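Local coordinates for deferrochelatase (Vibrio cholerae, PDB 5DE0), which binds heme b and probably acts as a peroxidase of the dye-decolorizing (DyP) family, at residues Leu43-Ile47 with Tyr112-Gly117; Asp141-Phe145 with His181-Trp186; Ala214-Arg219 with Asp271-Leu277. One frame throughout, in Å; residues are numbered along the deposited sequence.

In the fold
The three contacts follow one another along the chain, and no loop overlaps the next. Contact 1 joins helix 40-50 to helix 108-117 in the N-terminal half, enclosing strands 57-62 and 98-104. After strand 125-134, contact 2 brings the loop at 141-145 against the end of strand 172-181 and the start of helix 183-188. Contact 3 then spans strands 232-239 and 247-253 and helix 257-266, joining helix 216-220 to the loop before strand 281-291. Contacts 2 and 3, with centres about 17 Å apart, both touch the heme. Contacts 1 and 2 both reach the second subunit, where R115 of one copy meets M142 and L183 of the other.

Contact 1 (Leu43-Ile47 with Tyr112-Gly117); sequences LVEEI and YTLRKG
I47 meets Y112 at the edge of its ring, with the terminal methyl CD1 lying near the ring plane, 3.7 Å from Y112 CD2. The two side chains pass alongside each other while running in opposite directions. With chi1 at -64°, CG1 of I47 stands beside the backbone N, and an extended chi2 carries CD1 outward between the Y112 ring and T113. There CD1 also comes to 3.4 Å from T113 OG1. This methyl-to-hydroxyl contact is no hydrogen bond; T113 OG1 is bonded to L109 O, one turn earlier in the same helix. One face of the Y112 ring belongs to its own helix: K116 CB sits 4.0 Å above the ring plane, displaced toward the rim.

Helices 40-50 and 108-117 lie in the two helical connections (the first also holds helix 30-38) of a ferredoxin-like βαββαβ unit, whose antiparallel sheet has the order 57-62, 98-104, 18-26, 125-134; two such units make up a DyP peroxidase subunit. The short segments run at 132° to each other with their axes 11.1 Å apart, so side-chain ends bridge them. L43 does this one turn before I47. Its CD2 branch points into the groove beside T113, 3.9 Å from T113 O and 4.1 Å from G117 N. K116 CG, anti to the backbone N, lies beside the same methyl, and the bend at chi2 turns the rest of the chain and its amine away. Deeper in, V44 CG2 faces T113 CG2 at 4.3 Å, and both residues, like I47, rest on L56. Elsewhere on helix 108-117, L114 packs on strands 18-26 and 125-134, and Y112 touches Y136 of the second subunit.

Contact 2 (Asp141-Phe145 with His181-Trp186); sequences DMTGF and HNLPAW. With HEM (protoporphyrin IX containing Fe), chain F.
T143 CB lies 3.8 Å above one face of the W186 indole, displaced toward the rim, and F145 meets the indole at its edge, where F145 CE1 comes to 3.5 Å from W186 CZ2. The F145 and W186 ring planes are inclined at 68°, an oblique pairing, and F280 adds an edge-to-face contact to the indole. W186 NE1 donates to T143 O at 3.0 Å, reaching a lone pair in the carbonyl plane, although the acceptor is tilted from the plane of the indole.

The H181 imidazole is met at its edge by the D141 carboxylate. Its NE2 donates to the syn lone pair of D141 OD2 at 3.1 Å, a bent bond with an N-H...O angle of 136°. The same oxygen accepts from T143 N, which approaches from above the carboxylate plane and closes an Asx turn; the two donors both grip OD2 and probably restrain the carboxylate's rotation, while T281 holds H181 ND1. The heme vinyl carbon CBC lies against this pair, 3.2 Å from H181 NE2 and 3.4 Å from D141 OD2.

A type I turn from D141 to G144 shapes the loop, and G144 and F145 open the GXXDG signature of DyP peroxidases, leading directly into the heme pocket.

Contact 3 (Ala214-Arg219 with Asp271-Leu277); sequences ASHVGR and DGKTDQL. With HEM (protoporphyrin IX containing Fe), chain F.
R219 NH2 donates to D271 OD1 at 2.8 Å, a salt bridge in which the oxygen is met from above the carboxylate plane, the two flat groups standing 69° apart. The arginine chain, bent at chi2 and chi3, also brings NH1 to K273 O in a weak bond of 3.1 Å.

Nearer the heme, H216 NE2 binds the iron at 2.6 Å as an axial ligand, the proximal histidine of DyP peroxidases. Its other nitrogen, ND1, donates to D275 OD2; the modelled 2.4 Å is very short, so the exact length is doubtful, but ring and carboxylate are nearly coplanar. D275 OD1 accepts from L277 N at 2.8 Å, an Asx turn that helps fix the carboxylate beside the ring. L277 CD2 covers one imidazole face in a CH-pi contact, 3.7 Å from the centroid, and also touches heme C3C. Between the backbones, Q276 N donates to A214 O in an almost straight line with the carbonyl.

S215 OG, bonded also to P212 O, accepts from G218 N and so N-caps helix 216-220, which contacts helix 191-198 through backbone bonds of H216 and V217 and helix 257-266 through M266; the 271-277 loop continues into strand 281-291.

Contact 1 (Leu43-Ile47 with Tyr112-Gly117)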
loop_
_atom_site.group_PDB
_atom_site.type_symbol
_atom_site.label_atom_id
_atom_site.label_comp_id
_atom_site.label_asym_id
_atom_site.label_seq_id
_atom_site.Cartn_x
_atom_site.Cartn_y
_atom_site.Cartn_z
ATOM N N LEU B 43 -8.650 -21.148 3.443
ATOM C CA LEU B 43 -7.346 -20.526 3.636
ATOM C C LEU B 43 -7.416 -19.451 4.716
ATOM O O LEU B 43 -6.549 -19.371 5.585
ATOM C CB LEU B 43 -6.837 -19.926 2.325
ATOM C CG LEU B 43 -5.575 -19.064 2.423
ATOM C CD1 LEU B 43 -4.398 -19.878 2.940
ATOM C CD2 LEU B 43 -5.245 -18.427 1.083
ATOM N N VAL B 44 -8.459 -18.630 4.653
ATOM C CA VAL B 44 -8.663 -17.554 5.618
ATOM C C VAL B 44 -8.840 -18.094 7.038
ATOM O O VAL B 44 -8.262 -17.563 7.989
ATOM C CB VAL B 44 -9.884 -16.692 5.234
ATOM C CG1 VAL B 44 -10.280 -15.765 6.377
ATOM C CG2 VAL B 44 -9.589 -15.900 3.972
ATOM N N GLU B 45 -9.631 -19.155 7.174
ATOM C CA GLU B 45 -9.825 -19.805 8.466
ATOM C C GLU B 45 -8.494 -20.285 9.038
ATOM O O GLU B 45 -8.232 -20.139 10.232
ATOM C CB GLU B 45 -10.797 -20.978 8.341
ATOM C CG GLU B 45 -10.927 -21.811 9.607
ATOM C CD GLU B 45 -11.509 -21.029 10.768
ATOM O OE1 GLU B 45 -12.586 -20.423 10.598
ATOM O OE2 GLU B 45 -10.884 -21.015 11.850
ATOM N N GLU B 46 -7.655 -20.848 8.172
ATOM C CA GLU B 46 -6.349 -21.362 8.574
ATOM C C GLU B 46 -5.422 -20.240 9.029
ATOM O O GLU B 46 -4.685 -20.387 10.005
ATOM C CB GLU B 46 -5.703 -22.138 7.426
ATOM C CG GLU B 46 -4.284 -22.604 7.708
ATOM C CD GLU B 46 -3.730 -23.482 6.605
ATOM O OE1 GLU B 46 -4.534 -24.040 5.828
ATOM O OE2 GLU B 46 -2.492 -23.610 6.512
ATOM N N ILE B 47 -5.468 -19.119 8.317
ATOM C CA ILE B 47 -4.680 -17.947 8.677
ATOM C C ILE B 47 -5.100 -17.413 10.044
ATOM O O ILE B 47 -4.256 -17.099 10.883
ATOM C CB ILE B 47 -4.815 -16.833 7.618
ATOM C CG1 ILE B 47 -4.230 -17.300 6.282
ATOM C CG2 ILE B 47 -4.120 -15.565 8.082
ATOM C CD1 ILE B 47 -4.375 -16.296 5.160
ATOM N N TYR B 112 -0.752 -11.654 1.550
ATOM C CA TYR B 112 -0.487 -13.090 1.605
ATOM C C TYR B 112 -1.678 -13.902 1.111
ATOM O O TYR B 112 -1.508 -14.896 0.410
ATOM C CB TYR B 112 -0.118 -13.527 3.026
ATOM C CG TYR B 112 0.004 -15.029 3.185
ATOM C CD1 TYR B 112 1.158 -15.696 2.792
ATOM C CD2 TYR B 112 -1.036 -15.780 3.723
ATOM C CE1 TYR B 112 1.274 -17.069 2.932
ATOM C CE2 TYR B 112 -0.929 -17.151 3.866
ATOM C CZ TYR B 112 0.226 -17.791 3.469
ATOM O OH TYR B 112 0.334 -19.157 3.610
ATOM N N THR B 113 -2.881 -13.479 1.489
ATOM C CA THR B 113 -4.094 -14.195 1.106
ATOM C C THR B 113 -4.276 -14.193 -0.408
ATOM O O THR B 113 -4.672 -15.199 -0.997
ATOM C CB THR B 113 -5.342 -13.585 1.771
ATOM O OG1 THR B 113 -5.204 -13.650 3.196
ATOM C CG2 THR B 113 -6.598 -14.339 1.355
ATOM N N LEU B 114 -3.968 -13.064 -1.035
ATOM C CA LEU B 114 -4.104 -12.943 -2.481
ATOM C C LEU B 114 -3.010 -13.716 -3.211
ATOM O O LEU B 114 -3.293 -14.438 -4.164
ATOM C CB LEU B 114 -4.081 -11.474 -2.905
ATOM C CG LEU B 114 -4.253 -11.231 -4.406
ATOM C CD1 LEU B 114 -5.540 -11.871 -4.906
ATOM C CD2 LEU B 114 -4.234 -9.744 -4.715
ATOM N N ARG B 115 -1.766 -13.566 -2.761
ATOM C CA ARG B 115 -0.640 -14.249 -3.398
ATOM C C ARG B 115 -0.778 -15.764 -3.295
ATOM O O ARG B 115 -0.655 -16.476 -4.289
ATOM C CB ARG B 115 0.690 -13.807 -2.781
ATOM C CG ARG B 115 1.908 -14.427 -3.461
ATOM C CD ARG B 115 3.220 -13.986 -2.825
ATOM N NE ARG B 115 3.412 -14.550 -1.491
ATOM C CZ ARG B 115 4.534 -14.435 -0.784
ATOM N NH1 ARG B 115 5.573 -13.780 -1.285
ATOM N NH2 ARG B 115 4.619 -14.981 0.422
ATOM N N LYS B 116 -1.036 -16.248 -2.086
ATOM C CA LYS B 116 -1.192 -17.677 -1.840
ATOM C C LYS B 116 -2.475 -18.216 -2.468
ATOM O O LYS B 116 -2.513 -19.346 -2.955
ATOM C CB LYS B 116 -1.187 -17.957 -0.333
ATOM C CG LYS B 116 -1.361 -19.416 0.046
ATOM C CD LYS B 116 -0.159 -20.241 -0.373
ATOM C CE LYS B 116 -0.272 -21.669 0.136
ATOM N NZ LYS B 116 0.916 -22.483 -0.243
ATOM N N GLY B 117 -3.521 -17.396 -2.458
ATOM C CA GLY B 117 -4.825 -17.812 -2.945
ATOM C C GLY B 117 -4.915 -18.040 -4.443
ATOM O O GLY B 117 -5.701 -18.866 -4.900
#

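Contact 2 (Asp141-Phe145 with His181-Trp186)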
loop_
_atom_site.group_PDB
_atom_site.type_symbol
_atom_site.label_atom_id
_atom_site.label_comp_id
_atom_site.label_asym_id
_atom_site.label_seq_id
_atom_site.Cartn_x
_atom_site.Cartn_y
_atom_site.Cartn_z
ATOM N N ASP B 141 -12.234 10.052 5.333
ATOM C CA ASP B 141 -11.825 10.058 3.939
ATOM C C ASP B 141 -10.698 11.075 3.810
ATOM O O ASP B 141 -10.531 11.926 4.684
ATOM C CB ASP B 141 -13.008 10.405 3.027
ATOM C CG ASP B 141 -12.652 10.360 1.554
ATOM O OD1 ASP B 141 -12.644 9.254 0.977
ATOM O OD2 ASP B 141 -12.386 11.429 0.970
ATOM N N MET B 142 -9.922 10.994 2.735
ATOM C CA MET B 142 -8.818 11.931 2.523
ATOM C C MET B 142 -9.324 13.344 2.252
ATOM O O MET B 142 -8.543 14.286 2.123
ATOM C CB MET B 142 -7.936 11.459 1.371
ATOM C CG MET B 142 -7.162 10.195 1.690
ATOM S SD MET B 142 -6.288 9.537 0.266
ATOM C CE MET B 142 -5.388 8.189 1.031
ATOM N N THR B 143 -10.642 13.477 2.171
ATOM C CA THR B 143 -11.288 14.765 1.991
ATOM C C THR B 143 -11.381 15.494 3.334
ATOM O O THR B 143 -11.710 16.678 3.392
ATOM C CB THR B 143 -12.692 14.591 1.381
ATOM O OG1 THR B 143 -13.148 15.835 0.845
ATOM C CG2 THR B 143 -13.674 14.086 2.424
ATOM N N GLY B 144 -11.084 14.771 4.410
ATOM C CA GLY B 144 -11.087 15.340 5.745
ATOM C C GLY B 144 -12.383 15.091 6.492
ATOM O O GLY B 144 -12.490 15.382 7.682
ATOM N N PHE B 145 -13.372 14.553 5.785
ATOM C CA PHE B 145 -14.670 14.250 6.379
ATOM C C PHE B 145 -14.748 12.793 6.815
ATOM O O PHE B 145 -14.201 11.911 6.155
ATOM C CB PHE B 145 -15.803 14.553 5.394
ATOM C CG PHE B 145 -16.073 16.019 5.204
ATOM C CD1 PHE B 145 -15.199 16.813 4.479
ATOM C CD2 PHE B 145 -17.214 16.600 5.736
ATOM C CE1 PHE B 145 -15.450 18.161 4.298
ATOM C CE2 PHE B 145 -17.472 17.949 5.557
ATOM C CZ PHE B 145 -16.589 18.730 4.838
ATOM N N HIS B 181 -9.030 11.246 -6.226
ATOM C CA HIS B 181 -9.326 12.563 -5.673
ATOM C C HIS B 181 -8.449 13.674 -6.247
ATOM O O HIS B 181 -7.283 13.460 -6.573
ATOM C CB HIS B 181 -9.180 12.540 -4.149
ATOM C CG HIS B 181 -10.275 11.801 -3.447
ATOM N ND1 HIS B 181 -11.290 11.157 -4.121
ATOM C CD2 HIS B 181 -10.517 11.606 -2.128
ATOM C CE1 HIS B 181 -12.108 10.596 -3.249
ATOM N NE2 HIS B 181 -11.662 10.854 -2.033
ATOM N N ASN B 182 -9.034 14.861 -6.366
ATOM C CA ASN B 182 -8.289 16.071 -6.688
ATOM C C ASN B 182 -8.171 16.920 -5.427
ATOM O O ASN B 182 -8.927 17.872 -5.235
ATOM C CB ASN B 182 -8.976 16.857 -7.809
ATOM C CG ASN B 182 -8.115 17.989 -8.352
ATOM O OD1 ASN B 182 -7.192 18.463 -7.689
ATOM N ND2 ASN B 182 -8.422 18.429 -9.567
ATOM N N LEU B 183 -7.225 16.563 -4.568
ATOM C CA LEU B 183 -7.064 17.225 -3.275
ATOM C C LEU B 183 -6.742 18.729 -3.338
ATOM O O LEU B 183 -7.278 19.491 -2.533
ATOM C CB LEU B 183 -5.989 16.506 -2.455
ATOM C CG LEU B 183 -6.344 15.087 -2.009
ATOM C CD1 LEU B 183 -5.289 14.539 -1.067
ATOM C CD2 LEU B 183 -7.717 15.055 -1.355
ATOM N N PRO B 184 -5.868 19.166 -4.273
ATOM C CA PRO B 184 -5.621 20.615 -4.324
ATOM C C PRO B 184 -6.871 21.442 -4.637
ATOM O O PRO B 184 -7.084 22.480 -4.011
ATOM C CB PRO B 184 -4.591 20.754 -5.450
ATOM C CG PRO B 184 -3.881 19.448 -5.460
ATOM C CD PRO B 184 -4.931 18.429 -5.144
ATOM N N ALA B 185 -7.675 20.987 -5.592
ATOM C CA ALA B 185 -8.907 21.679 -5.951
ATOM C C ALA B 185 -9.877 21.696 -4.777
ATOM O O ALA B 185 -10.571 22.687 -4.545
ATOM C CB ALA B 185 -9.550 21.025 -7.165
ATOM N N TRP B 186 -9.917 20.593 -4.038
ATOM C CA TRP B 186 -10.782 20.484 -2.870
ATOM C C TRP B 186 -10.269 21.355 -1.726
ATOM O O TRP B 186 -11.047 21.866 -0.919
ATOM C CB TRP B 186 -10.889 19.025 -2.423
ATOM C CG TRP B 186 -11.634 18.840 -1.139
ATOM C CD1 TRP B 186 -11.094 18.604 0.091
ATOM C CD2 TRP B 186 -13.054 18.882 -0.953
ATOM N NE1 TRP B 186 -12.089 18.492 1.030
ATOM C CE2 TRP B 186 -13.302 18.664 0.416
ATOM C CE3 TRP B 186 -14.139 19.084 -1.810
ATOM C CZ2 TRP B 186 -14.591 18.632 0.946
ATOM C CZ3 TRP B 186 -15.419 19.056 -1.280
ATOM C CH2 TRP B 186 -15.633 18.833 0.085
HETATM C CHA HEM F . -22.621 9.206 3.186
HETATM C CHB HEM F . -23.547 6.331 -0.610
HETATM C CHC HEM F . -19.497 7.874 -2.819
HETATM C CHD HEM F . -18.172 10.042 1.311
HETATM C C1A HEM F . -23.230 8.295 2.351
HETATM C C2A HEM F . -24.475 7.598 2.604
HETATM C C3A HEM F . -24.727 6.804 1.558
HETATM C C4A HEM F . -23.652 6.971 0.603
HETATM C CMA HEM F . -25.943 5.869 1.378
HETATM C CAA HEM F . -25.352 7.755 3.866
HETATM C CBA HEM F . -26.553 8.632 3.521
HETATM C CGA HEM F . -27.339 8.940 4.766
HETATM O O1A HEM F . -26.912 9.838 5.535
HETATM O O2A HEM F . -28.393 8.289 4.981
HETATM C C1B HEM F . -22.584 6.564 -1.564
HETATM C C2B HEM F . -22.630 6.097 -2.932
HETATM C C3B HEM F . -21.524 6.506 -3.553
HETATM C C4B HEM F . -20.721 7.266 -2.601
HETATM C CMB HEM F . -23.758 5.254 -3.568
HETATM C CAB HEM F . -21.229 6.187 -5.036
HETATM C CBB HEM F . -20.098 6.553 -5.634
HETATM C C1C HEM F . -18.759 8.571 -1.886
HETATM C C2C HEM F . -17.436 9.137 -2.080
HETATM C C3C HEM F . -17.073 9.736 -0.928
HETATM C C4C HEM F . -18.159 9.568 0.017
HETATM C CMC HEM F . -16.636 9.030 -3.399
HETATM C CAC HEM F . -15.778 10.502 -0.558
HETATM C CBC HEM F . -14.793 10.795 -1.412
HETATM C C1D HEM F . -19.265 10.130 2.148
HETATM C C2D HEM F . -19.357 10.980 3.313
HETATM C C3D HEM F . -20.748 10.718 3.903
HETATM C C4D HEM F . -21.357 9.736 3.032
HETATM C CMD HEM F . -18.285 11.949 3.857
HETATM C CAD HEM F . -21.365 11.373 5.155
HETATM C CBD HEM F . -20.987 10.595 6.410
HETATM C CGD HEM F . -21.591 9.216 6.362
HETATM O O1D HEM F . -20.866 8.258 5.989
HETATM O O2D HEM F . -22.795 9.070 6.698
HETATM N NA HEM F . -22.756 7.887 1.120
HETATM N NB HEM F . -21.408 7.274 -1.398
HETATM N NC HEM F . -19.166 8.857 -0.596
HETATM N ND HEM F . -20.455 9.421 2.020
HETATM FE FE HEM F . -20.975 8.441 0.267
#

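Contact 3 (Ala214-Arg219 with Asp271-Leu277)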
loop_
_atom_site.group_PDB
_atom_site.type_symbol
_atom_site.label_atom_id
_atom_site.label_comp_id
_atom_site.label_asym_id
_atom_site.label_seq_id
_atom_site.Cartn_x
_atom_site.Cartn_y
_atom_site.Cartn_z
ATOM N N ALA B 214 -28.120 19.262 -3.971
ATOM C CA ALA B 214 -27.000 18.888 -4.826
ATOM C C ALA B 214 -25.798 18.418 -4.010
ATOM O O ALA B 214 -24.809 17.944 -4.569
ATOM C CB ALA B 214 -26.608 20.053 -5.721
ATOM N N SER B 215 -25.882 18.549 -2.689
ATOM C CA SER B 215 -24.837 18.024 -1.817
ATOM C C SER B 215 -24.848 16.504 -1.880
ATOM O O SER B 215 -25.852 15.905 -2.269
ATOM C CB SER B 215 -25.030 18.494 -0.375
ATOM O OG SER B 215 -26.079 17.781 0.254
ATOM N N HIS B 216 -23.740 15.881 -1.491
ATOM C CA HIS B 216 -23.608 14.433 -1.611
ATOM C C HIS B 216 -24.677 13.680 -0.824
ATOM O O HIS B 216 -25.342 12.794 -1.363
ATOM C CB HIS B 216 -22.224 13.977 -1.155
ATOM C CG HIS B 216 -21.972 12.523 -1.395
ATOM N ND1 HIS B 216 -21.940 11.976 -2.659
ATOM C CD2 HIS B 216 -21.760 11.500 -0.535
ATOM C CE1 HIS B 216 -21.710 10.678 -2.569
ATOM N NE2 HIS B 216 -21.598 10.365 -1.291
ATOM N N VAL B 217 -24.835 14.030 0.448
ATOM C CA VAL B 217 -25.868 13.424 1.280
ATOM C C VAL B 217 -27.246 13.730 0.700
ATOM O O VAL B 217 -28.133 12.879 0.705
ATOM C CB VAL B 217 -25.783 13.916 2.740
ATOM C CG1 VAL B 217 -26.950 13.383 3.560
ATOM C CG2 VAL B 217 -24.459 13.494 3.360
ATOM N N GLY B 218 -27.413 14.941 0.176
ATOM C CA GLY B 218 -28.650 15.319 -0.482
ATOM C C GLY B 218 -28.959 14.432 -1.676
ATOM O O GLY B 218 -30.122 14.214 -2.018
ATOM N N ARG B 219 -27.907 13.913 -2.305
ATOM C CA ARG B 219 -28.051 13.040 -3.464
ATOM C C ARG B 219 -28.330 11.590 -3.072
ATOM O O ARG B 219 -29.084 10.894 -3.753
ATOM C CB ARG B 219 -26.793 13.094 -4.334
ATOM C CG ARG B 219 -26.496 14.445 -4.972
ATOM C CD ARG B 219 -27.377 14.715 -6.186
ATOM N NE ARG B 219 -28.710 15.186 -5.819
ATOM C CZ ARG B 219 -29.661 15.491 -6.695
ATOM N NH1 ARG B 219 -29.428 15.377 -7.995
ATOM N NH2 ARG B 219 -30.845 15.911 -6.271
ATOM N N ASP B 271 -32.468 13.878 -11.574
ATOM C CA ASP B 271 -32.867 15.280 -11.474
ATOM C C ASP B 271 -32.293 16.142 -12.589
ATOM O O ASP B 271 -32.863 17.175 -12.942
ATOM C CB ASP B 271 -32.435 15.857 -10.124
ATOM C CG ASP B 271 -33.244 15.311 -8.968
ATOM O OD1 ASP B 271 -33.120 15.852 -7.851
ATOM O OD2 ASP B 271 -34.009 14.347 -9.180
ATOM N N GLY B 272 -31.158 15.720 -13.134
ATOM C CA GLY B 272 -30.423 16.540 -14.075
ATOM C C GLY B 272 -29.275 17.230 -13.364
ATOM O O GLY B 272 -28.373 17.779 -13.999
ATOM N N LYS B 273 -29.312 17.204 -12.035
ATOM C CA LYS B 273 -28.228 17.757 -11.232
ATOM C C LYS B 273 -27.224 16.680 -10.836
ATOM O O LYS B 273 -27.605 15.567 -10.471
ATOM C CB LYS B 273 -28.769 18.438 -9.975
ATOM C CG LYS B 273 -29.151 19.891 -10.162
ATOM C CD LYS B 273 -30.553 20.029 -10.709
ATOM C CE LYS B 273 -30.982 21.484 -10.724
ATOM N NZ LYS B 273 -32.460 21.612 -10.753
ATOM N N THR B 274 -25.943 17.024 -10.906
ATOM C CA THR B 274 -24.885 16.102 -10.524
ATOM C C THR B 274 -24.434 16.358 -9.094
ATOM O O THR B 274 -24.699 17.418 -8.526
ATOM C CB THR B 274 -23.673 16.214 -11.458
ATOM O OG1 THR B 274 -23.148 17.545 -11.400
ATOM C CG2 THR B 274 -24.068 15.887 -12.889
ATOM N N ASP B 275 -23.749 15.377 -8.520
ATOM C CA ASP B 275 -23.222 15.486 -7.166
ATOM C C ASP B 275 -22.102 16.523 -7.108
ATOM O O ASP B 275 -21.199 16.523 -7.947
ATOM C CB ASP B 275 -22.713 14.123 -6.684
ATOM C CG ASP B 275 -22.558 14.051 -5.175
ATOM O OD1 ASP B 275 -22.137 15.052 -4.558
ATOM O OD2 ASP B 275 -22.860 12.982 -4.602
ATOM N N GLN B 276 -22.171 17.407 -6.116
ATOM C CA GLN B 276 -21.138 18.418 -5.913
ATOM C C GLN B 276 -19.797 17.776 -5.562
ATOM O O GLN B 276 -18.740 18.322 -5.880
ATOM C CB GLN B 276 -21.555 19.398 -4.813
ATOM C CG GLN B 276 -22.744 20.275 -5.175
ATOM C CD GLN B 276 -22.411 21.303 -6.240
ATOM O OE1 GLN B 276 -21.382 21.973 -6.171
ATOM N NE2 GLN B 276 -23.283 21.428 -7.234
ATOM N N LEU B 277 -19.847 16.619 -4.905
ATOM C CA LEU B 277 -18.633 15.895 -4.536
ATOM C C LEU B 277 -17.857 15.446 -5.769
ATOM O O LEU B 277 -16.628 15.370 -5.746
ATOM C CB LEU B 277 -18.975 14.684 -3.662
ATOM C CG LEU B 277 -17.830 13.736 -3.288
ATOM C CD1 LEU B 277 -16.744 14.462 -2.505
ATOM C CD2 LEU B 277 -18.355 12.548 -2.501
HETATM C CHA HEM F . -22.621 9.206 3.186
HETATM C CHB HEM F . -23.547 6.331 -0.610
HETATM C CHC HEM F . -19.497 7.874 -2.819
HETATM C CHD HEM F . -18.172 10.042 1.311
HETATM C C1A HEM F . -23.230 8.295 2.351
HETATM C C2A HEM F . -24.475 7.598 2.604
HETATM C C3A HEM F . -24.727 6.804 1.558
HETATM C C4A HEM F . -23.652 6.971 0.603
HETATM C CMA HEM F . -25.943 5.869 1.378
HETATM C CAA HEM F . -25.352 7.755 3.866
HETATM C CBA HEM F . -26.553 8.632 3.521
HETATM C CGA HEM F . -27.339 8.940 4.766
HETATM O O1A HEM F . -26.912 9.838 5.535
HETATM O O2A HEM F . -28.393 8.289 4.981
HETATM C C1B HEM F . -22.584 6.564 -1.564
HETATM C C2B HEM F . -22.630 6.097 -2.932
HETATM C C3B HEM F . -21.524 6.506 -3.553
HETATM C C4B HEM F . -20.721 7.266 -2.601
HETATM C CMB HEM F . -23.758 5.254 -3.568
HETATM C CAB HEM F . -21.229 6.187 -5.036
HETATM C CBB HEM F . -20.098 6.553 -5.634
HETATM C C1C HEM F . -18.759 8.571 -1.886
HETATM C C2C HEM F . -17.436 9.137 -2.080
HETATM C C3C HEM F . -17.073 9.736 -0.928
HETATM C C4C HEM F . -18.159 9.568 0.017
HETATM C CMC HEM F . -16.636 9.030 -3.399
HETATM C CAC HEM F . -15.778 10.502 -0.558
HETATM C CBC HEM F . -14.793 10.795 -1.412
HETATM C C1D HEM F . -19.265 10.130 2.148
HETATM C C2D HEM F . -19.357 10.980 3.313
HETATM C C3D HEM F . -20.748 10.718 3.903
HETATM C C4D HEM F . -21.357 9.736 3.032
HETATM C CMD HEM F . -18.285 11.949 3.857
HETATM C CAD HEM F . -21.365 11.373 5.155
HETATM C CBD HEM F . -20.987 10.595 6.410
HETATM C CGD HEM F . -21.591 9.216 6.362
HETATM O O1D HEM F . -20.866 8.258 5.989
HETATM O O2D HEM F . -22.795 9.070 6.698
HETATM N NA HEM F . -22.756 7.887 1.120
HETATM N NB HEM F . -21.408 7.274 -1.398
HETATM N NC HEM F . -19.166 8.857 -0.596
HETATM N ND HEM F . -20.455 9.421 2.020
HETATM FE FE HEM F . -20.975 8.441 0.267
#